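Local coordinates for protein 3-hydroxyisobutyrate dehydrogenase (Salmonella typhimurium, PDB 3G0O) that probably oxidises L-threonate to 2-oxo-tetronate with NAD(+), or less readily NADP(+), as hydride acceptor, at residues G187-A191 with A269-F273. Residues are numbered along the deposited sequence; the frame is centred on the assembly and turned at random.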
ATOM      1  N   GLY A 187       6.092  -2.165   7.980  1.00 11.31           N
ATOM      2  CA  GLY A 187       7.320  -2.916   7.779  1.00 10.72           C
ATOM      3  C   GLY A 187       7.289  -3.857   6.591  1.00 11.79           C
ATOM      4  O   GLY A 187       8.235  -3.896   5.798  1.00 10.25           O
ATOM      5  N   VAL A 188       6.213  -4.628   6.473  1.00  9.67           N
ATOM      6  CA  VAL A 188       6.087  -5.561   5.363  1.00 10.97           C
ATOM      7  C   VAL A 188       6.019  -4.803   4.042  1.00 11.18           C
ATOM      8  O   VAL A 188       6.599  -5.228   3.047  1.00  9.59           O
ATOM      9  CB  VAL A 188       4.827  -6.441   5.512  1.00 11.00           C
ATOM     10  CG1 VAL A 188       4.569  -7.216   4.223  1.00 12.10           C
ATOM     11  CG2 VAL A 188       5.011  -7.409   6.678  1.00 10.60           C
ATOM     12  N   HIS A 189       5.320  -3.673   4.032  1.00  9.64           N
ATOM     13  CA  HIS A 189       5.211  -2.902   2.798  1.00 11.31           C
ATOM     14  C   HIS A 189       6.558  -2.346   2.338  1.00 10.79           C
ATOM     15  O   HIS A 189       6.860  -2.369   1.144  1.00 12.25           O
ATOM     16  CB  HIS A 189       4.177  -1.784   2.957  1.00 10.62           C
ATOM     17  CG  HIS A 189       2.766  -2.285   3.042  1.00 10.54           C
ATOM     18  ND1 HIS A 189       1.719  -1.499   3.471  1.00 10.73           N
ATOM     19  CD2 HIS A 189       2.237  -3.506   2.785  1.00 11.64           C
ATOM     20  CE1 HIS A 189       0.608  -2.214   3.481  1.00 11.19           C
ATOM     21  NE2 HIS A 189       0.895  -3.436   3.069  1.00 10.85           N
ATOM     22  N   ILE A 190       7.382  -1.860   3.259  1.00 10.26           N
ATOM     23  CA  ILE A 190       8.686  -1.356   2.841  1.00 11.50           C
ATOM     24  C   ILE A 190       9.499  -2.508   2.245  1.00 11.36           C
ATOM     25  O   ILE A 190      10.094  -2.371   1.176  1.00 10.53           O
ATOM     26  CB  ILE A 190       9.485  -0.742   4.011  1.00 11.16           C
ATOM     27  CG1 ILE A 190       8.791   0.535   4.502  1.00 10.93           C
ATOM     28  CG2 ILE A 190      10.906  -0.414   3.544  1.00 10.71           C
ATOM     29  CD1 ILE A 190       9.392   1.124   5.767  1.00 11.90           C
ATOM     30  N   ALA A 191       9.508  -3.648   2.929  1.00 11.28           N
ATOM     31  CA  ALA A 191      10.262  -4.800   2.449  1.00 12.39           C
ATOM     32  C   ALA A 191       9.735  -5.325   1.112  1.00 12.40           C
ATOM     33  O   ALA A 191      10.519  -5.695   0.237  1.00 11.76           O
ATOM     34  CB  ALA A 191      10.253  -5.922   3.506  1.00 10.99           C
ATOM     35  N   ALA A 269       9.751 -10.317   6.865  1.00 11.12           N
ATOM     36  CA  ALA A 269      10.209  -8.931   6.828  1.00 12.44           C
ATOM     37  C   ALA A 269      11.203  -8.663   7.960  1.00 12.19           C
ATOM     38  O   ALA A 269      12.203  -7.974   7.765  1.00 10.63           O
ATOM     39  CB  ALA A 269       9.016  -7.983   6.936  1.00 10.09           C
ATOM     40  N   LEU A 270      10.925  -9.205   9.144  1.00  9.83           N
ATOM     41  CA  LEU A 270      11.834  -9.010  10.269  1.00 11.12           C
ATOM     42  C   LEU A 270      13.198  -9.593   9.913  1.00 11.28           C
ATOM     43  O   LEU A 270      14.233  -8.975  10.170  1.00  9.92           O
ATOM     44  CB  LEU A 270      11.296  -9.675  11.548  1.00 10.26           C
ATOM     45  CG  LEU A 270      12.291  -9.740  12.716  1.00 11.55           C
ATOM     46  CD1 LEU A 270      12.765  -8.340  13.078  1.00 11.30           C
ATOM     47  CD2 LEU A 270      11.631 -10.414  13.925  1.00 12.71           C
ATOM     48  N   ASN A 271      13.204 -10.779   9.312  1.00 10.73           N
ATOM     49  CA  ASN A 271      14.469 -11.399   8.929  1.00 11.55           C
ATOM     50  C   ASN A 271      15.207 -10.550   7.902  1.00 11.79           C
ATOM     51  O   ASN A 271      16.432 -10.447   7.943  1.00 12.95           O
ATOM     52  CB  ASN A 271      14.245 -12.798   8.353  1.00 10.79           C
ATOM     53  CG  ASN A 271      13.936 -13.818   9.420  1.00 10.92           C
ATOM     54  OD1 ASN A 271      14.419 -13.720  10.546  1.00 14.30           O
ATOM     55  ND2 ASN A 271      13.147 -14.819   9.068  1.00 13.23           N
HETATM   56  N   MSE A 272      14.462  -9.945   6.983  1.00  9.71           N
HETATM   57  CA  MSE A 272      15.093  -9.104   5.965  1.00 11.57           C
HETATM   58  C   MSE A 272      15.738  -7.859   6.572  1.00 10.95           C
HETATM   59  O   MSE A 272      16.890  -7.545   6.276  1.00 11.05           O
HETATM   60  CB  MSE A 272      14.070  -8.705   4.898  1.00 12.51           C
HETATM   61  CG  MSE A 272      13.625  -9.878   4.042  1.00 14.71           C
HETATM   62 SE   MSE A 272      12.044  -9.494   2.988  1.00 24.63          SE
HETATM   63  CE  MSE A 272      12.835  -8.310   1.667  1.00 21.07           C
ATOM     64  N   PHE A 273      15.004  -7.152   7.423  1.00 11.09           N
ATOM     65  CA  PHE A 273      15.562  -5.962   8.051  1.00 11.41           C
ATOM     66  C   PHE A 273      16.720  -6.349   8.967  1.00 11.33           C
ATOM     67  O   PHE A 273      17.703  -5.623   9.070  1.00 10.38           O
ATOM     68  CB  PHE A 273      14.487  -5.210   8.837  1.00 10.69           C
ATOM     69  CG  PHE A 273      13.575  -4.379   7.974  1.00 10.54           C
ATOM     70  CD1 PHE A 273      14.030  -3.198   7.390  1.00 12.94           C
ATOM     71  CD2 PHE A 273      12.260  -4.772   7.749  1.00 11.49           C
ATOM     72  CE1 PHE A 273      13.182  -2.418   6.595  1.00 12.31           C
ATOM     73  CE2 PHE A 273      11.406  -4.000   6.956  1.00 11.52           C
ATOM     74  CZ  PHE A 273      11.869  -2.820   6.380  1.00 11.48           C
TER
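Ala191 CB points toward the partner helix and touches three of its side chains, Ala269, Met272 and Phe273. Ala191 CB lies 4.2 Å from Ala269 CB. The CE methyl of the selenomethionine Met272 is 4.0 Å from Ala191 CB. Phe273 CE2 stands 4.1 Å from Ala191 CB, which approaches obliquely to the ring. Val188, whose CB points away from the partner helix, adds a further contact to Ala269 with one branch: Val188 CG2 stands anti to the carbonyl carbon and meets Ala269 CB at 4.1 Å. Met272 runs extended as far as its selenium and then bends (chi3 73°), which brings CE to Ala191, near its CB and its carbonyl oxygen.

The two segments belong to helices 174-202 and 264-281 of the all-helical C-terminal domain, as in 6-phosphogluconate dehydrogenase relatives, where a long helix leads out of the Rossmann domain and other helices pack round it. Here the local axes come within 9.6 Å and make an angle of 61°, with small residues, Ala191 and Ala269, facing each other.

The aromatic contacts use the rim of Phe273. The Gly187 carbonyl oxygen sits in the ring plane, 3.4 Å from Phe273 CE2, an approach consistent with a weak C-H···O attraction; the same oxygen accepts the helical bond from Ala191 N. Ile190 CG2 touches Phe273 CZ at the ring edge at 3.8 Å, the two side chains crossing at about a right angle. Phe245 of helix 242-258 meets the Phe273 ring with its plane inclined by about 25°, and Leu249 of that helix packs on both Ala269 and Phe273. Leu265 of the second subunit packs against Ala191 and Met272, bringing this buried seam to the dimer interface.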